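Long-range contacts in penicillin-binding protein PbpB (Mycobacterium tuberculosis, PDB 6KGU), which synthesises cross-linked peptidoglycan for the mycobacterial cell wall from lipid intermediates and binds penicillins: residues E289-P294 with L330-R335; P314-G319 with P556-A561. All blocks are in the same frame, centred on the assembly; numbering follows the deposited sequence.

Overall arrangement
Followed from the N terminus, the transpeptidase domain runs through helix 272-281 into an irregular loop holding 289-294, then through strands 296-299 and 302-305 to 314-319, where helix 317-323 begins, and on to helix 326-336. Contact 1 closes this 35-residue excursion by returning 330-335 to the loop. Contact 2 spans far more chain, bringing 556-561, near the C terminus, back to the start of helix 317-323. Their segments alternate along the sequence, so the two closures cross rather than nest. They also touch, with centres about 12 Å apart: probable backbone hydrogen bonds join L291 to Y315 and E289 to T317, placing 314-319 between loop and C-terminal tail.

Contact 1: E289-P294 with L330-R335; sequences EVLQVP and LMLSQR
E289 and R335 reach toward each other from opposite directions and meet in a bidentate, end-on salt bridge. NH1 of R335 binds OE1 of E289 at 2.9 Å on its syn lone pair, while NH2 takes OE2 at 2.8 Å. Both oxygens lie near the guanidinium plane, and the carboxylate is twisted 31° from it. The glutamate makes the span because CG stands anti to the backbone N (chi1 178°) and the chain continues extended; the arginine is equally stretched from CG to NE. Each group has a second partner: S285 OG bonds OE1, and the L284 carbonyl accepts from NH1. Beside the salt bridge, leucine side chains pack. CD2 of L332 sits 3.9 Å above the centre of the guanidinium plane, covering one face, and also meets CD1 of L291 at 4.1 Å, the two leucines crossing at about a right angle. In one of two modelled conformers, M331 bends at chi3 (52°) and brings CE to 3.7 Å from O of Q292, with SD near CD of P294; this contact is less certain. Here the loop after helix 272-281 packs on helix 326-336 within the penicillin-binding transpeptidase domain, a partly exposed salt bridge beside the buried pair L291 and L332.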
ATOM      1  N   GLU A 289      12.490  -9.441 -24.944  1.00 32.23           N
ATOM      2  CA  GLU A 289      13.059 -10.772 -25.129  1.00 27.01           C
ATOM      3  C   GLU A 289      11.931 -11.801 -25.244  1.00 28.66           C
ATOM      4  O   GLU A 289      11.055 -11.869 -24.378  1.00 30.32           O
ATOM      5  CB  GLU A 289      13.999 -11.144 -23.973  1.00 30.42           C
ATOM      6  CG  GLU A 289      14.561 -12.577 -24.127  1.00 35.27           C
ATOM      7  CD  GLU A 289      15.464 -13.048 -22.982  1.00 29.72           C
ATOM      8  OE1 GLU A 289      15.813 -12.240 -22.095  1.00 31.48           O
ATOM      9  OE2 GLU A 289      15.805 -14.250 -22.964  1.00 32.79           O
ATOM     10  N   VAL A 290      11.933 -12.565 -26.330  1.00 26.79           N
ATOM     11  CA  VAL A 290      11.005 -13.681 -26.512  1.00 29.82           C
ATOM     12  C   VAL A 290      11.505 -14.873 -25.697  1.00 35.77           C
ATOM     13  O   VAL A 290      12.597 -15.392 -25.946  1.00 28.00           O
ATOM     14  CB  VAL A 290      10.871 -14.046 -27.998  1.00 34.40           C
ATOM     15  CG1 VAL A 290       9.899 -15.230 -28.183  1.00 31.47           C
ATOM     16  CG2 VAL A 290      10.418 -12.802 -28.807  1.00 30.77           C
ATOM     17  N   LEU A 291      10.709 -15.306 -24.720  1.00 32.59           N
ATOM     18  CA  LEU A 291      11.035 -16.464 -23.910  1.00 33.24           C
ATOM     19  C   LEU A 291      10.276 -17.692 -24.414  1.00 34.52           C
ATOM     20  O   LEU A 291       9.464 -17.615 -25.331  1.00 31.23           O
ATOM     21  CB  LEU A 291      10.712 -16.181 -22.447  1.00 38.27           C
ATOM     22  CG  LEU A 291      11.306 -14.864 -21.952  1.00 38.23           C
ATOM     23  CD1 LEU A 291      10.585 -14.408 -20.693  1.00 34.78           C
ATOM     24  CD2 LEU A 291      12.795 -15.021 -21.698  1.00 35.54           C
ATOM     25  N   GLN A 292      10.558 -18.841 -23.802  1.00 30.34           N
ATOM     26  CA  GLN A 292       9.829 -20.082 -24.041  1.00 34.69           C
ATOM     27  C   GLN A 292       9.373 -20.590 -22.679  1.00 35.44           C
ATOM     28  O   GLN A 292      10.193 -21.055 -21.881  1.00 33.04           O
ATOM     29  CB  GLN A 292      10.700 -21.123 -24.751  1.00 29.54           C
ATOM     30  CG  GLN A 292      11.293 -20.658 -26.095  1.00 30.05           C
ATOM     31  CD  GLN A 292      10.218 -20.171 -27.064  1.00 39.07           C
ATOM     32  OE1 GLN A 292       9.156 -20.775 -27.190  1.00 34.33           O
ATOM     33  NE2 GLN A 292      10.490 -19.055 -27.741  1.00 39.02           N
ATOM     34  N   VAL A 293       8.076 -20.495 -22.403  1.00 32.38           N
ATOM     35  CA  VAL A 293       7.592 -20.694 -21.041  1.00 33.38           C
ATOM     36  C   VAL A 293       6.700 -21.937 -21.015  1.00 31.26           C
ATOM     37  O   VAL A 293       5.594 -21.920 -21.572  1.00 30.16           O
ATOM     38  CB  VAL A 293       6.852 -19.450 -20.533  1.00 32.85           C
ATOM     39  CG1 VAL A 293       6.458 -19.599 -19.052  1.00 28.26           C
ATOM     40  CG2 VAL A 293       7.737 -18.197 -20.753  1.00 30.81           C
ATOM     41  N   PRO A 294       7.137 -23.030 -20.399  1.00 34.09           N
ATOM     42  CA  PRO A 294       6.271 -24.210 -20.257  1.00 34.54           C
ATOM     43  C   PRO A 294       5.184 -23.983 -19.221  1.00 34.88           C
ATOM     44  O   PRO A 294       5.216 -23.042 -18.427  1.00 36.80           O
ATOM     45  CB  PRO A 294       7.232 -25.312 -19.798  1.00 32.72           C
ATOM     46  CG  PRO A 294       8.361 -24.573 -19.138  1.00 39.75           C
ATOM     47  CD  PRO A 294       8.509 -23.283 -19.916  1.00 35.18           C
ATOM     48  N   LEU A 330       9.901 -17.589 -12.480  1.00 26.89           N
ATOM     49  CA  LEU A 330      10.956 -18.377 -11.847  1.00 32.87           C
ATOM     50  C   LEU A 330      12.102 -18.657 -12.809  1.00 26.48           C
ATOM     51  O   LEU A 330      13.262 -18.691 -12.393  1.00 31.01           O
ATOM     52  CB  LEU A 330      10.385 -19.677 -11.288  1.00 27.63           C
ATOM     53  CG  LEU A 330       9.497 -19.456 -10.059  1.00 31.88           C
ATOM     54  CD1 LEU A 330       8.837 -20.757  -9.638  1.00 37.76           C
ATOM     55  CD2 LEU A 330      10.301 -18.875  -8.923  1.00 28.19           C
ATOM     56  N   MET A 331      11.806 -18.865 -14.096  1.00 27.83           N
ATOM     57  CA  MET A 331      12.875 -19.029 -15.073  0.50 28.72           C
ATOM     58  C   MET A 331      13.765 -17.796 -15.119  1.00 29.25           C
ATOM     59  O   MET A 331      14.996 -17.903 -15.093  1.00 28.87           O
ATOM     60  CB  MET A 331      12.282 -19.324 -16.448  0.50 28.80           C
ATOM     61  CG  MET A 331      11.580 -20.662 -16.488  0.50 29.01           C
ATOM     62  SD  MET A 331      11.009 -21.086 -18.117  0.50 35.79           S
ATOM     63  CE  MET A 331      12.508 -20.859 -19.053  0.50 34.59           C
ATOM     64  N   LEU A 332      13.153 -16.607 -15.165  1.00 24.59           N
ATOM     65  CA  LEU A 332      13.913 -15.359 -15.133  1.00 28.23           C
ATOM     66  C   LEU A 332      14.607 -15.164 -13.798  1.00 24.31           C
ATOM     67  O   LEU A 332      15.733 -14.662 -13.747  1.00 29.27           O
ATOM     68  CB  LEU A 332      12.993 -14.156 -15.400  1.00 30.86           C
ATOM     69  CG  LEU A 332      12.383 -14.007 -16.791  1.00 30.81           C
ATOM     70  CD1 LEU A 332      11.265 -12.943 -16.770  1.00 23.71           C
ATOM     71  CD2 LEU A 332      13.480 -13.673 -17.831  1.00 27.09           C
ATOM     72  N   SER A 333      13.933 -15.513 -12.699  1.00 25.27           N
ATOM     73  CA  SER A 333      14.577 -15.428 -11.389  1.00 29.21           C
ATOM     74  C   SER A 333      15.807 -16.338 -11.312  1.00 32.62           C
ATOM     75  O   SER A 333      16.777 -16.012 -10.614  1.00 34.19           O
ATOM     76  CB  SER A 333      13.573 -15.783 -10.277  1.00 25.66           C
ATOM     77  OG  SER A 333      12.496 -14.857 -10.244  1.00 32.76           O
ATOM     78  N   GLN A 334      15.787 -17.478 -12.015  1.00 30.63           N
ATOM     79  CA  GLN A 334      16.956 -18.360 -12.036  1.00 35.22           C
ATOM     80  C   GLN A 334      18.175 -17.651 -12.606  1.00 39.31           C
ATOM     81  O   GLN A 334      19.306 -17.947 -12.203  1.00 33.86           O
ATOM     82  CB  GLN A 334      16.683 -19.630 -12.850  1.00 31.01           C
ATOM     83  CG  GLN A 334      15.768 -20.653 -12.204  1.00 30.96           C
ATOM     84  CD  GLN A 334      15.487 -21.826 -13.136  1.00 36.10           C
ATOM     85  OE1 GLN A 334      16.198 -22.021 -14.118  1.00 38.77           O
ATOM     86  NE2 GLN A 334      14.438 -22.601 -12.841  1.00 35.84           N
ATOM     87  N   ARG A 335      17.972 -16.715 -13.548  1.00 30.45           N
ATOM     88  CA  ARG A 335      19.100 -15.942 -14.058  1.00 32.43           C
ATOM     89  C   ARG A 335      19.657 -15.029 -12.977  1.00 37.43           C
ATOM     90  O   ARG A 335      20.875 -14.831 -12.890  1.00 33.65           O
ATOM     91  CB  ARG A 335      18.680 -15.121 -15.278  1.00 28.59           C
ATOM     92  CG  ARG A 335      17.871 -15.888 -16.321  1.00 32.65           C
ATOM     93  CD  ARG A 335      17.534 -14.980 -17.511  1.00 26.71           C
ATOM     94  NE  ARG A 335      16.900 -15.718 -18.607  1.00 29.46           N
ATOM     95  CZ  ARG A 335      16.591 -15.186 -19.787  1.00 36.60           C
ATOM     96  NH1 ARG A 335      16.867 -13.910 -20.018  1.00 35.38           N
ATOM     97  NH2 ARG A 335      16.019 -15.928 -20.737  1.00 31.11           N
TER

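Contact 2: P314-G319 with P556-A561; sequences PYTTTG and PLVLQA
The ring of Y315 is met at its edge by the amide of Q560: OE1 lies near the ring plane, 3.8 Å from CE1, and the two planes stand 68° apart. CG of Q560 adds a contact to CD1, its chain extended after a first torsion that sets CG anti to the backbone N. A water joins the polar ends, donating to OE1 of Q560 and hydrogen-bonding OH of Y315, a hydroxyl that also bonds W308. The ring of H310 packs against the tyrosine in an edge-to-face arrangement.

Beside these side chains the backbones form a single beta bridge between Y315 and Q560. N of A561 gives a nearly straight bond to O of P314 (2.9 Å, 175°), and N of T316 reaches O of L559 at 3.0 Å from above the carbonyl plane. That same carbonyl oxygen also receives a CA-H...O contact from G319, 3.2 Å from its CA.

T316 occupies the N-cap of helix 317-323. With chi1 at 59°, OG1 is tucked between the backbone N and the carbonyl carbon, where it accepts from N of G319 at 2.9 Å and donates to O of V558 at 2.7 Å. G319 lies flush against the tail, its CA 3.5 Å from CB of L559.

One hydroxyl thus serves two ends: it caps the helix and, by donating its proton, ties the C-terminal tail to that cap. The bonds crossing between the two segments all join uncharged groups, so the attachment probably depends little on ionisation.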
ATOM      1  N   PRO A 314       5.516 -18.602 -26.362  1.00 33.71           N
ATOM      2  CA  PRO A 314       6.497 -17.532 -26.625  1.00 35.26           C
ATOM      3  C   PRO A 314       6.112 -16.212 -25.958  1.00 33.95           C
ATOM      4  O   PRO A 314       5.930 -15.184 -26.615  1.00 30.10           O
ATOM      5  CB  PRO A 314       6.475 -17.445 -28.157  1.00 30.38           C
ATOM      6  CG  PRO A 314       5.014 -17.756 -28.500  1.00 32.25           C
ATOM      7  CD  PRO A 314       4.564 -18.779 -27.473  1.00 34.47           C
ATOM      8  N   TYR A 315       5.951 -16.240 -24.631  1.00 31.96           N
ATOM      9  CA  TYR A 315       5.745 -15.001 -23.896  1.00 33.62           C
ATOM     10  C   TYR A 315       7.014 -14.160 -23.955  1.00 33.34           C
ATOM     11  O   TYR A 315       8.125 -14.678 -23.833  1.00 30.45           O
ATOM     12  CB  TYR A 315       5.381 -15.280 -22.430  1.00 32.53           C
ATOM     13  CG  TYR A 315       4.110 -16.090 -22.240  1.00 34.21           C
ATOM     14  CD1 TYR A 315       3.003 -15.890 -23.060  1.00 37.55           C
ATOM     15  CD2 TYR A 315       4.025 -17.058 -21.247  1.00 34.88           C
ATOM     16  CE1 TYR A 315       1.845 -16.643 -22.891  1.00 42.63           C
ATOM     17  CE2 TYR A 315       2.877 -17.813 -21.076  1.00 36.80           C
ATOM     18  CZ  TYR A 315       1.794 -17.603 -21.899  1.00 38.76           C
ATOM     19  OH  TYR A 315       0.654 -18.357 -21.725  1.00 46.02           O
ATOM     20  N   THR A 316       6.851 -12.863 -24.154  1.00 23.73           N
ATOM     21  CA  THR A 316       7.966 -11.971 -23.906  1.00 24.73           C
ATOM     22  C   THR A 316       8.162 -11.812 -22.402  1.00 29.89           C
ATOM     23  O   THR A 316       7.314 -12.193 -21.594  1.00 30.72           O
ATOM     24  CB  THR A 316       7.738 -10.595 -24.527  1.00 27.65           C
ATOM     25  OG1 THR A 316       6.546 -10.023 -23.971  1.00 27.14           O
ATOM     26  CG2 THR A 316       7.626 -10.691 -26.064  1.00 26.92           C
ATOM     27  N   THR A 317       9.301 -11.232 -22.028  1.00 29.69           N
ATOM     28  CA  THR A 317       9.501 -10.835 -20.640  1.00 29.18           C
ATOM     29  C   THR A 317       8.363  -9.930 -20.175  1.00 31.73           C
ATOM     30  O   THR A 317       7.791 -10.125 -19.095  1.00 27.80           O
ATOM     31  CB  THR A 317      10.862 -10.155 -20.510  1.00 27.94           C
ATOM     32  OG1 THR A 317      11.880 -11.137 -20.739  1.00 30.21           O
ATOM     33  CG2 THR A 317      11.047  -9.532 -19.148  1.00 27.27           C
ATOM     34  N   THR A 318       8.003  -8.950 -21.004  1.00 31.44           N
ATOM     35  CA  THR A 318       6.827  -8.123 -20.718  1.00 30.10           C
ATOM     36  C   THR A 318       5.590  -8.980 -20.469  1.00 29.25           C
ATOM     37  O   THR A 318       4.891  -8.806 -19.462  1.00 30.37           O
ATOM     38  CB  THR A 318       6.612  -7.141 -21.873  1.00 28.26           C
ATOM     39  OG1 THR A 318       7.669  -6.174 -21.849  1.00 34.28           O
ATOM     40  CG2 THR A 318       5.265  -6.414 -21.764  1.00 27.34           C
ATOM     41  N   GLY A 319       5.338  -9.955 -21.346  1.00 26.03           N
ATOM     42  CA  GLY A 319       4.180 -10.812 -21.180  1.00 25.62           C
ATOM     43  C   GLY A 319       4.219 -11.686 -19.940  1.00 28.99           C
ATOM     44  O   GLY A 319       3.170 -12.035 -19.396  1.00 30.68           O
ATOM     45  N   PRO A 556       0.703  -0.848 -29.195  1.00 47.59           N
ATOM     46  CA  PRO A 556       0.407  -1.853 -28.161  1.00 46.64           C
ATOM     47  C   PRO A 556       1.645  -2.660 -27.781  1.00 49.44           C
ATOM     48  O   PRO A 556       2.452  -3.040 -28.631  1.00 46.43           O
ATOM     49  CB  PRO A 556      -0.656  -2.745 -28.819  1.00 51.84           C
ATOM     50  CG  PRO A 556      -1.227  -1.926 -29.948  1.00 53.75           C
ATOM     51  CD  PRO A 556      -0.116  -1.029 -30.410  1.00 51.52           C
ATOM     52  N   LEU A 557       1.792  -2.916 -26.486  1.00 44.47           N
ATOM     53  CA  LEU A 557       2.892  -3.752 -26.019  1.00 36.74           C
ATOM     54  C   LEU A 557       2.661  -5.191 -26.457  1.00 34.87           C
ATOM     55  O   LEU A 557       1.521  -5.660 -26.560  1.00 37.86           O
ATOM     56  CB  LEU A 557       3.021  -3.674 -24.493  1.00 39.34           C
ATOM     57  CG  LEU A 557       3.256  -2.310 -23.817  1.00 43.96           C
ATOM     58  CD1 LEU A 557       2.009  -1.417 -23.785  1.00 46.76           C
ATOM     59  CD2 LEU A 557       3.770  -2.483 -22.399  1.00 38.59           C
ATOM     60  N   VAL A 558       3.752  -5.902 -26.719  1.00 38.46           N
ATOM     61  CA  VAL A 558       3.681  -7.302 -27.112  1.00 37.65           C
ATOM     62  C   VAL A 558       3.996  -8.174 -25.903  1.00 39.63           C
ATOM     63  O   VAL A 558       5.120  -8.154 -25.378  1.00 32.14           O
ATOM     64  CB  VAL A 558       4.625  -7.620 -28.277  1.00 42.64           C
ATOM     65  CG1 VAL A 558       4.519  -9.097 -28.607  1.00 37.95           C
ATOM     66  CG2 VAL A 558       4.275  -6.750 -29.494  1.00 40.13           C
ATOM     67  N   LEU A 559       3.003  -8.958 -25.491  1.00 33.13           N
ATOM     68  CA  LEU A 559       3.109  -9.906 -24.392  1.00 31.75           C
ATOM     69  C   LEU A 559       3.375 -11.321 -24.868  1.00 34.86           C
ATOM     70  O   LEU A 559       3.941 -12.133 -24.122  1.00 27.42           O
ATOM     71  CB  LEU A 559       1.813  -9.918 -23.568  1.00 29.27           C
ATOM     72  CG  LEU A 559       1.389  -8.690 -22.745  1.00 34.23           C
ATOM     73  CD1 LEU A 559       1.125  -7.458 -23.618  1.00 32.66           C
ATOM     74  CD2 LEU A 559       0.143  -9.034 -21.903  1.00 30.99           C
ATOM     75  N   GLN A 560       2.965 -11.622 -26.095  1.00 33.71           N
ATOM     76  CA  GLN A 560       3.051 -12.962 -26.653  1.00 40.69           C
ATOM     77  C   GLN A 560       3.476 -12.813 -28.103  1.00 40.75           C
ATOM     78  O   GLN A 560       2.821 -12.102 -28.870  1.00 38.10           O
ATOM     79  CB  GLN A 560       1.700 -13.665 -26.539  1.00 40.87           C
ATOM     80  CG  GLN A 560       1.683 -15.122 -26.869  1.00 44.19           C
ATOM     81  CD  GLN A 560       0.282 -15.703 -26.720  1.00 49.91           C
ATOM     82  OE1 GLN A 560      -0.415 -15.435 -25.739  1.00 51.41           O
ATOM     83  NE2 GLN A 560      -0.140 -16.487 -27.706  1.00 50.04           N
ATOM     84  N   ALA A 561       4.581 -13.450 -28.461  1.00 36.79           N
ATOM     85  CA  ALA A 561       5.140 -13.362 -29.799  1.00 39.65           C
ATOM     86  C   ALA A 561       4.458 -14.406 -30.687  1.00 42.41           C
ATOM     87  O   ALA A 561       3.389 -14.919 -30.351  1.00 44.40           O
ATOM     88  CB  ALA A 561       6.662 -13.544 -29.731  1.00 37.91           C
TER
HETATM   89  O   HOH W   1      -1.747 -16.958 -23.175  1.00 54.11           O